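Local coordinates for protein N-acetylglucosaminidase (Paenibacillus barengoltzii, PDB 6INX) that probably hydrolyses N-acetylglucosaminyl linkages as a family 18 glycoside hydrolase, at residues I232-Y237 / M304-K309; T195-N200 / F297-D302; A158-Y163 / L182-M187. One frame throughout, in Å; residues are numbered along the deposited sequence.

A TIM barrel with an inserted domain is held together by contacts of several kinds, and three of them meet here in one region. Contact 3 comes first along the chain and joins barrel strands 153-159 and 179-183. The segments of contacts 2 and 1 then alternate: loop 195-200, strand 230-235, strand 297-299 and helix 303-316. Centres of contacts 1 and 2 lie about 10 Å apart, and that of contact 3 is about 14 Å from each. Strand 230-235, next to 179-183 in the barrel sheet, ties contact 1 to contact 3. Contact 2 joins the antiparallel inserted sheet to a barrel loop, so side chains and backbone groups of all three bond to one another where insertion and barrel meet.

Contact 1. Residues I232-Y237 / M304-K309; sequences IGAAFY and MSIRYK
Lys309 reaches from helix 303-316 to the barrel strand 230-235 and hydrogen-bonds the backbone there: its NZ lies 3.1 Å from Gly233 O. The ammonium group sits in the carbonyl plane on a lone pair, with a C=O...N angle of 138°. Reaching so far depends on the shape of the chain, which is fully extended beyond CG. The same NZ forms a salt bridge with Asp301 and a hydrogen bond with Thr199 OG1, while Asp301 OD2 also accepts from Ala235 N, so the carboxylate serves lysine and strand together.

Apolar contacts accompany this polar arm. CD1 of Ile232 lies 4.0 Å from CB of Lys309, the two chains crossing obliquely. Ile306, one helical turn earlier, offers its CG1 to Ala234 CB at 4.4 Å, and its CD1 comes within 4.3 Å of Phe236 CE1, meeting the ring obliquely. Leu334, Ala337 and Leu338 of helix 333-341 also pack on Ile306.

The layout is that of a TIM barrel, with an outer helix set against a strand of the inner wall. The short strand and helix segments run almost exactly antiparallel, at 173°, with axes 9.8 Å apart. Helix 303-316 then leads into strand 320-324, the neighbour of 230-235, although the inserted domain separates strand 230-235 from the helix in sequence.

All the touching residues are buried, so the lysine's charge has been carried into the interior; the adjacent carboxylate would be expected to offset it and favour the protonated form, with the carbonyl and hydroxyl sharing its remaining bonding capacity.

Contact 2. Residues T195-N200 / F297-D302; sequences TGHHTN and FISYDD
Thr195 lies over one face of the Phe297 ring, its CB 4.0 Å from the ring centroid and 20° off the normal, a CH-pi contact. At the edge of that ring, near its plane, Gly196 O sits 3.5 Å from CE1; this buried carbonyl has no hydrogen-bonding partner in the model. The His198 ring carries the methyl of its neighbour Thr199 on one face and turns its CD2 edge to Ser299 O, 3.3 Å away. Its ND1 meets Asp186 N and its NE2 meets Tyr237 O. Without the ring, as with an alanine at Phe297, Thr195 CB would probably lose the face it rests on and a gap would open beside the Gly196 carbonyl.

Strand 297-299 belongs to the antiparallel sheet of the inserted domain, placed as in many family 18 enzymes between the seventh barrel strand and its helix. Residues 195-199 run beside residues 297-301, their end-to-end directions 6° apart.

Ser299 supplies the polar link. The hydroxyl, swung away from the Ser299 N toward the loop, accepts a nearly straight bond from His198 N, 2.8 Å long at 167°. A water 2.7 Å from this OG also bonds His197 ND1, while NE2 of that histidine is held by Asp283. Further on, Thr199 CG2 rests 3.6 Å from Asp301 CG, the side chains crossing at about a right angle; Asp301 OD1 is bonded to Ser305, and Thr199 OG1 to Thr184 O.

Contact 3. Residues A158-Y163 / L182-M187; sequences AGADQY and LMTYDM
Met183 N donates to Ala158 O across two parallel barrel strands, a bond of 2.8 Å that is nearly straight at 168° and lies almost on the line of the carbonyl. The Met183 side chain wraps round this oxygen. Bent at its last torsion (chi3 -68°), it brings CE back to 3.5 Å from Ala158 O. On the other face of the sheet Ala158 CB touches Leu182 CD2 at 4.2 Å. Farther along, Ala160 CB packs on Met183 O at 3.6 Å and on Met187 SD at 4.0 Å.

A water bridges the same region, accepting from Ala160 N at 3.0 Å and donating to Met183 O at 2.7 Å. Two successive inverse gamma turns, centred on Met183 and Thr184, fold the chain so that Tyr185 N also reaches Met183 O; the Tyr185 ring lies with one face over Met183 CA.

Farther out, helix 213-222 covers Leu182, and Met183 touches Glu111, which closes the DxxDxDxE signature of family 18. The contact thus lies beside the probable catalytic region. Chemically, the water joins the two chains where direct backbone bonding gives out, satisfying the Ala160 N-H and sharing a carbonyl that also accepts from Tyr185 N.

Contact 1. Residues I232-Y237 / M304-K309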
loop_
_atom_site.group_PDB
_atom_site.type_symbol
_atom_site.label_atom_id
_atom_site.label_comp_id
_atom_site.label_asym_id
_atom_site.label_seq_id
_atom_site.Cartn_x
_atom_site.Cartn_y
_atom_site.Cartn_z
ATOM N N ILE A 232 -2.054 -0.675 20.954
ATOM C CA ILE A 232 -1.888 0.163 19.760
ATOM C C ILE A 232 -0.802 1.207 19.970
ATOM O O ILE A 232 -0.294 1.369 21.081
ATOM C CB ILE A 232 -3.209 0.806 19.296
ATOM C CG1 ILE A 232 -3.733 1.780 20.359
ATOM C CG2 ILE A 232 -4.230 -0.271 18.971
ATOM C CD1 ILE A 232 -4.835 2.725 19.854
ATOM N N GLY A 233 -0.427 1.913 18.911
ATOM C CA GLY A 233 0.718 2.813 18.935
ATOM C C GLY A 233 0.361 4.275 18.754
ATOM O O GLY A 233 -0.495 4.623 17.927
ATOM N N ALA A 234 1.057 5.126 19.511
ATOM C CA ALA A 234 1.029 6.575 19.386
ATOM C C ALA A 234 2.441 7.073 19.135
ATOM O O ALA A 234 3.418 6.512 19.643
ATOM C CB ALA A 234 0.504 7.248 20.665
ATOM N N ALA A 235 2.548 8.139 18.358
ATOM C CA ALA A 235 3.834 8.670 17.945
ATOM C C ALA A 235 4.011 10.056 18.540
ATOM O O ALA A 235 3.145 10.918 18.373
ATOM C CB ALA A 235 3.920 8.751 16.422
ATOM N N PHE A 236 5.140 10.270 19.212
ATOM C CA PHE A 236 5.507 11.587 19.728
ATOM C C PHE A 236 6.343 12.391 18.731
ATOM O O PHE A 236 7.130 13.260 19.133
ATOM C CB PHE A 236 6.251 11.447 21.063
ATOM C CG PHE A 236 5.400 10.992 22.227
ATOM C CD1 PHE A 236 4.093 10.557 22.073
ATOM C CD2 PHE A 236 5.950 10.982 23.505
ATOM C CE1 PHE A 236 3.343 10.144 23.175
ATOM C CE2 PHE A 236 5.203 10.573 24.602
ATOM C CZ PHE A 236 3.917 10.150 24.440
ATOM N N TYR A 237 6.178 12.136 17.432
ATOM C CA TYR A 237 6.983 12.776 16.394
ATOM C C TYR A 237 6.179 12.730 15.102
ATOM O O TYR A 237 5.166 12.027 15.003
ATOM C CB TYR A 237 8.329 12.050 16.201
ATOM C CG TYR A 237 8.085 10.672 15.645
ATOM C CD1 TYR A 237 7.742 9.627 16.485
ATOM C CD2 TYR A 237 8.105 10.435 14.268
ATOM C CE1 TYR A 237 7.446 8.369 15.992
ATOM C CE2 TYR A 237 7.822 9.180 13.766
ATOM C CZ TYR A 237 7.490 8.159 14.633
ATOM O OH TYR A 237 7.186 6.924 14.139
ATOM N N MET A 304 -5.338 15.612 21.152
ATOM C CA MET A 304 -6.669 15.345 20.609
ATOM C C MET A 304 -6.741 13.951 19.981
ATOM O O MET A 304 -7.647 13.164 20.281
ATOM C CB MET A 304 -7.012 16.434 19.587
ATOM C CG MET A 304 -8.459 16.532 19.137
ATOM S SD MET A 304 -8.714 17.996 18.090
ATOM C CE MET A 304 -8.625 19.315 19.300
ATOM N N SER A 305 -5.784 13.618 19.118
ATOM C CA SER A 305 -5.796 12.288 18.516
ATOM C C SER A 305 -5.515 11.203 19.554
ATOM O O SER A 305 -6.093 10.114 19.489
ATOM C CB SER A 305 -4.803 12.221 17.353
ATOM O OG SER A 305 -3.476 12.514 17.763
ATOM N N ILE A 306 -4.657 11.494 20.535
ATOM C CA ILE A 306 -4.404 10.530 21.598
ATOM C C ILE A 306 -5.679 10.246 22.397
ATOM O O ILE A 306 -5.980 9.087 22.706
ATOM C CB ILE A 306 -3.227 10.989 22.476
ATOM C CG1 ILE A 306 -1.906 10.801 21.720
ATOM C CG2 ILE A 306 -3.204 10.238 23.804
ATOM C CD1 ILE A 306 -0.708 11.425 22.441
ATOM N N ARG A 307 -6.473 11.284 22.724
ATOM C CA ARG A 307 -7.730 11.006 23.430
ATOM C C ARG A 307 -8.625 10.101 22.604
ATOM O O ARG A 307 -9.238 9.171 23.134
ATOM C CB ARG A 307 -8.489 12.288 23.830
ATOM C CG ARG A 307 -9.956 12.117 24.357
ATOM C CD ARG A 307 -9.873 11.379 25.675
ATOM N NE ARG A 307 -11.128 11.148 26.358
ATOM C CZ ARG A 307 -11.516 11.773 27.476
ATOM N NH1 ARG A 307 -10.741 12.695 28.067
ATOM N NH2 ARG A 307 -12.694 11.438 28.037
ATOM N N TYR A 308 -8.716 10.354 21.294
ATOM C CA TYR A 308 -9.524 9.482 20.451
ATOM C C TYR A 308 -8.982 8.056 20.446
ATOM O O TYR A 308 -9.756 7.094 20.476
ATOM C CB TYR A 308 -9.611 10.032 19.025
ATOM C CG TYR A 308 -10.689 11.081 18.828
ATOM C CD1 TYR A 308 -12.031 10.720 18.775
ATOM C CD2 TYR A 308 -10.359 12.421 18.676
ATOM C CE1 TYR A 308 -13.022 11.676 18.591
ATOM C CE2 TYR A 308 -11.346 13.389 18.488
ATOM C CZ TYR A 308 -12.671 13.004 18.452
ATOM O OH TYR A 308 -13.661 13.954 18.266
ATOM N N LYS A 309 -7.657 7.900 20.427
ATOM C CA LYS A 309 -7.072 6.563 20.467
ATOM C C LYS A 309 -7.397 5.853 21.777
ATOM O O LYS A 309 -7.694 4.653 21.782
ATOM C CB LYS A 309 -5.559 6.646 20.258
ATOM C CG LYS A 309 -5.146 7.039 18.833
ATOM C CD LYS A 309 -3.632 6.974 18.644
ATOM C CE LYS A 309 -3.253 7.343 17.207
ATOM N NZ LYS A 309 -1.783 7.226 16.928
#

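Contact 2. Residues T195-N200 / F297-D302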
loop_
_atom_site.group_PDB
_atom_site.type_symbol
_atom_site.label_atom_id
_atom_site.label_comp_id
_atom_site.label_asym_id
_atom_site.label_seq_id
_atom_site.Cartn_x
_atom_site.Cartn_y
_atom_site.Cartn_z
ATOM N N THR A 195 1.313 12.108 0.320
ATOM C CA THR A 195 1.144 12.524 1.700
ATOM C C THR A 195 -0.054 11.823 2.333
ATOM O O THR A 195 -0.990 11.365 1.658
ATOM C CB THR A 195 0.948 14.037 1.814
ATOM O OG1 THR A 195 -0.295 14.421 1.204
ATOM C CG2 THR A 195 2.081 14.794 1.139
ATOM N N GLY A 196 -0.007 11.729 3.654
ATOM C CA GLY A 196 -1.117 11.189 4.409
ATOM C C GLY A 196 -0.740 11.117 5.874
ATOM O O GLY A 196 0.328 11.570 6.276
ATOM N N HIS A 197 -1.635 10.532 6.655
ATOM C CA HIS A 197 -1.442 10.475 8.098
ATOM C C HIS A 197 -0.581 9.272 8.457
ATOM O O HIS A 197 -0.886 8.149 8.054
ATOM C CB HIS A 197 -2.805 10.311 8.760
ATOM C CG HIS A 197 -3.767 11.412 8.439
ATOM N ND1 HIS A 197 -3.493 12.735 8.706
ATOM C CD2 HIS A 197 -4.993 11.386 7.864
ATOM C CE1 HIS A 197 -4.513 13.480 8.315
ATOM N NE2 HIS A 197 -5.438 12.685 7.803
ATOM N N HIS A 198 0.456 9.489 9.268
ATOM C CA HIS A 198 1.351 8.381 9.591
ATOM C C HIS A 198 0.887 7.557 10.780
ATOM O O HIS A 198 1.345 6.423 10.951
ATOM C CB HIS A 198 2.815 8.862 9.692
ATOM C CG HIS A 198 3.263 9.261 11.069
ATOM N ND1 HIS A 198 3.947 8.406 11.905
ATOM C CD2 HIS A 198 3.232 10.458 11.703
ATOM C CE1 HIS A 198 4.270 9.040 13.018
ATOM N NE2 HIS A 198 3.844 10.287 12.923
ATOM N N THR A 199 -0.025 8.092 11.588
ATOM C CA THR A 199 -0.420 7.440 12.826
ATOM C C THR A 199 -1.921 7.631 13.067
ATOM O O THR A 199 -2.377 7.844 14.194
ATOM C CB THR A 199 0.509 7.867 13.968
ATOM O OG1 THR A 199 0.277 7.069 15.135
ATOM C CG2 THR A 199 0.396 9.362 14.289
ATOM N N ASN A 200 -2.704 7.497 11.997
ATOM C CA ASN A 200 -4.126 7.821 12.027
ATOM C C ASN A 200 -4.977 6.723 12.657
ATOM O O ASN A 200 -4.840 5.540 12.337
ATOM C CB ASN A 200 -4.647 8.083 10.609
ATOM C CG ASN A 200 -4.327 6.948 9.621
ATOM O OD1 ASN A 200 -3.192 6.438 9.563
ATOM N ND2 ASN A 200 -5.328 6.567 8.813
ATOM N N PHE A 297 4.082 19.410 4.200
ATOM C CA PHE A 297 2.994 18.718 4.880
ATOM C C PHE A 297 3.566 17.891 6.024
ATOM O O PHE A 297 4.515 17.125 5.817
ATOM C CB PHE A 297 2.281 17.790 3.887
ATOM C CG PHE A 297 1.195 16.963 4.501
ATOM C CD1 PHE A 297 1.475 15.736 5.099
ATOM C CD2 PHE A 297 -0.113 17.398 4.473
ATOM C CE1 PHE A 297 0.464 14.979 5.666
ATOM C CE2 PHE A 297 -1.111 16.648 5.038
ATOM C CZ PHE A 297 -0.830 15.444 5.633
ATOM N N ILE A 298 2.952 18.000 7.206
ATOM C CA ILE A 298 3.436 17.351 8.425
ATOM C C ILE A 298 2.291 16.595 9.085
ATOM O O ILE A 298 1.246 17.182 9.374
ATOM C CB ILE A 298 4.022 18.383 9.408
ATOM C CG1 ILE A 298 5.264 19.037 8.792
ATOM C CG2 ILE A 298 4.343 17.730 10.747
ATOM C CD1 ILE A 298 5.835 20.231 9.577
ATOM N N SER A 299 2.496 15.300 9.334
ATOM C CA SER A 299 1.521 14.452 10.008
ATOM C C SER A 299 2.036 14.121 11.405
ATOM O O SER A 299 3.209 13.787 11.567
ATOM C CB SER A 299 1.378 13.135 9.238
ATOM O OG SER A 299 0.707 12.179 10.022
ATOM N N TYR A 300 1.158 14.159 12.411
ATOM C CA TYR A 300 1.612 13.931 13.782
ATOM C C TYR A 300 0.441 13.479 14.647
ATOM O O TYR A 300 -0.695 13.422 14.190
ATOM C CB TYR A 300 2.310 15.188 14.338
ATOM C CG TYR A 300 1.411 16.378 14.600
ATOM C CD1 TYR A 300 0.778 17.041 13.559
ATOM C CD2 TYR A 300 1.217 16.855 15.893
ATOM C CE1 TYR A 300 -0.036 18.140 13.792
ATOM C CE2 TYR A 300 0.401 17.966 16.137
ATOM C CZ TYR A 300 -0.216 18.600 15.080
ATOM O OH TYR A 300 -1.027 19.700 15.311
ATOM N N ASP A 301 0.754 13.140 15.906
ATOM C CA ASP A 301 -0.216 12.856 16.962
ATOM C C ASP A 301 -0.208 14.022 17.947
ATOM O O ASP A 301 0.847 14.612 18.222
ATOM C CB ASP A 301 0.220 11.607 17.763
ATOM C CG ASP A 301 -0.686 10.385 17.551
ATOM O OD1 ASP A 301 -1.825 10.514 17.051
ATOM O OD2 ASP A 301 -0.239 9.264 17.906
ATOM N N ASP A 302 -1.383 14.364 18.475
ATOM C CA ASP A 302 -1.419 15.361 19.543
ATOM C C ASP A 302 -2.321 14.897 20.679
ATOM O O ASP A 302 -2.752 13.743 20.691
ATOM C CB ASP A 302 -1.796 16.754 19.003
ATOM C CG ASP A 302 -3.225 16.841 18.480
ATOM O OD1 ASP A 302 -3.988 15.863 18.569
ATOM O OD2 ASP A 302 -3.598 17.919 17.978
HETATM O O HOH W 1 -1.664 13.121 10.758
#

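Contact 3. Residues A158-Y163 / L182-M187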
loop_
_atom_site.group_PDB
_atom_site.type_symbol
_atom_site.label_atom_id
_atom_site.label_comp_id
_atom_site.label_asym_id
_atom_site.label_seq_id
_atom_site.Cartn_x
_atom_site.Cartn_y
_atom_site.Cartn_z
ATOM N N ALA A 158 5.052 -5.174 16.276
ATOM C CA ALA A 158 4.666 -5.706 14.981
ATOM C C ALA A 158 4.364 -4.583 14.001
ATOM O O ALA A 158 3.834 -3.537 14.384
ATOM C CB ALA A 158 3.423 -6.588 15.126
ATOM N N GLY A 159 4.699 -4.816 12.734
ATOM C CA GLY A 159 4.270 -3.919 11.680
ATOM C C GLY A 159 2.762 -3.911 11.528
ATOM O O GLY A 159 2.084 -4.899 11.801
ATOM N N ALA A 160 2.229 -2.790 11.047
ATOM C CA ALA A 160 0.795 -2.567 11.164
ATOM C C ALA A 160 -0.027 -3.090 9.991
ATOM O O ALA A 160 -1.223 -3.341 10.159
ATOM C CB ALA A 160 0.508 -1.071 11.306
ATOM N N ASP A 161 0.565 -3.277 8.826
ATOM C CA ASP A 161 -0.193 -3.467 7.598
ATOM C C ASP A 161 -0.168 -4.935 7.168
ATOM O O ASP A 161 0.438 -5.803 7.816
ATOM C CB ASP A 161 0.352 -2.539 6.506
ATOM C CG ASP A 161 -0.720 -2.063 5.526
ATOM O OD1 ASP A 161 -1.784 -2.704 5.413
ATOM O OD2 ASP A 161 -0.465 -1.044 4.848
ATOM N N GLN A 162 -0.814 -5.185 6.026
ATOM C CA GLN A 162 -1.012 -6.540 5.523
ATOM C C GLN A 162 0.301 -7.302 5.382
ATOM O O GLN A 162 0.348 -8.510 5.624
ATOM C CB GLN A 162 -1.733 -6.487 4.173
ATOM C CG GLN A 162 -2.106 -7.855 3.612
ATOM C CD GLN A 162 -3.211 -8.540 4.390
ATOM O OE1 GLN A 162 -4.272 -7.957 4.624
ATOM N NE2 GLN A 162 -2.974 -9.779 4.787
ATOM N N TYR A 163 1.368 -6.624 4.951
ATOM C CA TYR A 163 2.641 -7.320 4.774
ATOM C C TYR A 163 3.026 -8.099 6.024
ATOM O O TYR A 163 3.599 -9.194 5.930
ATOM C CB TYR A 163 3.758 -6.335 4.391
ATOM C CG TYR A 163 4.104 -5.335 5.478
ATOM C CD1 TYR A 163 3.504 -4.082 5.518
ATOM C CD2 TYR A 163 5.023 -5.645 6.480
ATOM C CE1 TYR A 163 3.811 -3.171 6.521
ATOM C CE2 TYR A 163 5.323 -4.733 7.494
ATOM C CZ TYR A 163 4.708 -3.503 7.500
ATOM O OH TYR A 163 4.996 -2.595 8.492
ATOM N N LEU A 182 1.192 -3.143 18.295
ATOM C CA LEU A 182 1.066 -2.789 16.890
ATOM C C LEU A 182 1.692 -1.421 16.677
ATOM O O LEU A 182 1.262 -0.424 17.273
ATOM C CB LEU A 182 -0.396 -2.783 16.442
ATOM C CG LEU A 182 -1.202 -4.048 16.688
ATOM C CD1 LEU A 182 -2.603 -3.869 16.103
ATOM C CD2 LEU A 182 -0.477 -5.236 16.086
ATOM N N MET A 183 2.703 -1.369 15.818
ATOM C CA MET A 183 3.384 -0.109 15.536
ATOM C C MET A 183 2.527 0.685 14.550
ATOM O O MET A 183 2.820 0.787 13.354
ATOM C CB MET A 183 4.784 -0.372 15.000
ATOM C CG MET A 183 5.756 -0.822 16.100
ATOM S SD MET A 183 7.442 -1.045 15.507
ATOM C CE MET A 183 7.167 -2.468 14.470
ATOM N N THR A 184 1.431 1.241 15.082
ATOM C CA THR A 184 0.504 2.052 14.282
ATOM C C THR A 184 1.022 3.490 14.152
ATOM O O THR A 184 0.366 4.477 14.498
ATOM C CB THR A 184 -0.926 1.967 14.815
ATOM O OG1 THR A 184 -0.967 2.362 16.193
ATOM C CG2 THR A 184 -1.474 0.552 14.677
ATOM N N TYR A 185 2.244 3.576 13.634
ATOM C CA TYR A 185 2.921 4.818 13.303
ATOM C C TYR A 185 3.897 4.492 12.184
ATOM O O TYR A 185 4.166 3.320 11.896
ATOM C CB TYR A 185 3.592 5.487 14.521
ATOM C CG TYR A 185 4.379 4.597 15.458
ATOM C CD1 TYR A 185 5.594 4.056 15.081
ATOM C CD2 TYR A 185 3.908 4.318 16.738
ATOM C CE1 TYR A 185 6.325 3.256 15.951
ATOM C CE2 TYR A 185 4.642 3.526 17.622
ATOM C CZ TYR A 185 5.839 2.994 17.212
ATOM O OH TYR A 185 6.583 2.203 18.063
ATOM N N ASP A 186 4.426 5.534 11.539
ATOM C CA ASP A 186 5.163 5.369 10.273
ATOM C C ASP A 186 4.346 4.572 9.257
ATOM O O ASP A 186 4.908 3.903 8.386
ATOM C CB ASP A 186 6.536 4.699 10.445
ATOM C CG ASP A 186 7.430 5.413 11.419
ATOM O OD1 ASP A 186 7.323 6.645 11.551
ATOM O OD2 ASP A 186 8.259 4.715 12.054
ATOM N N MET A 187 3.012 4.614 9.371
ATOM C CA MET A 187 2.184 3.801 8.480
ATOM C C MET A 187 2.210 4.332 7.060
ATOM O O MET A 187 1.954 3.572 6.113
ATOM C CB MET A 187 0.745 3.715 8.990
ATOM C CG MET A 187 0.623 2.841 10.250
ATOM S SD MET A 187 -1.057 2.539 10.821
ATOM C CE MET A 187 -1.479 4.173 11.445
HETATM O O HOH W 2 4.137 -0.548 11.403
#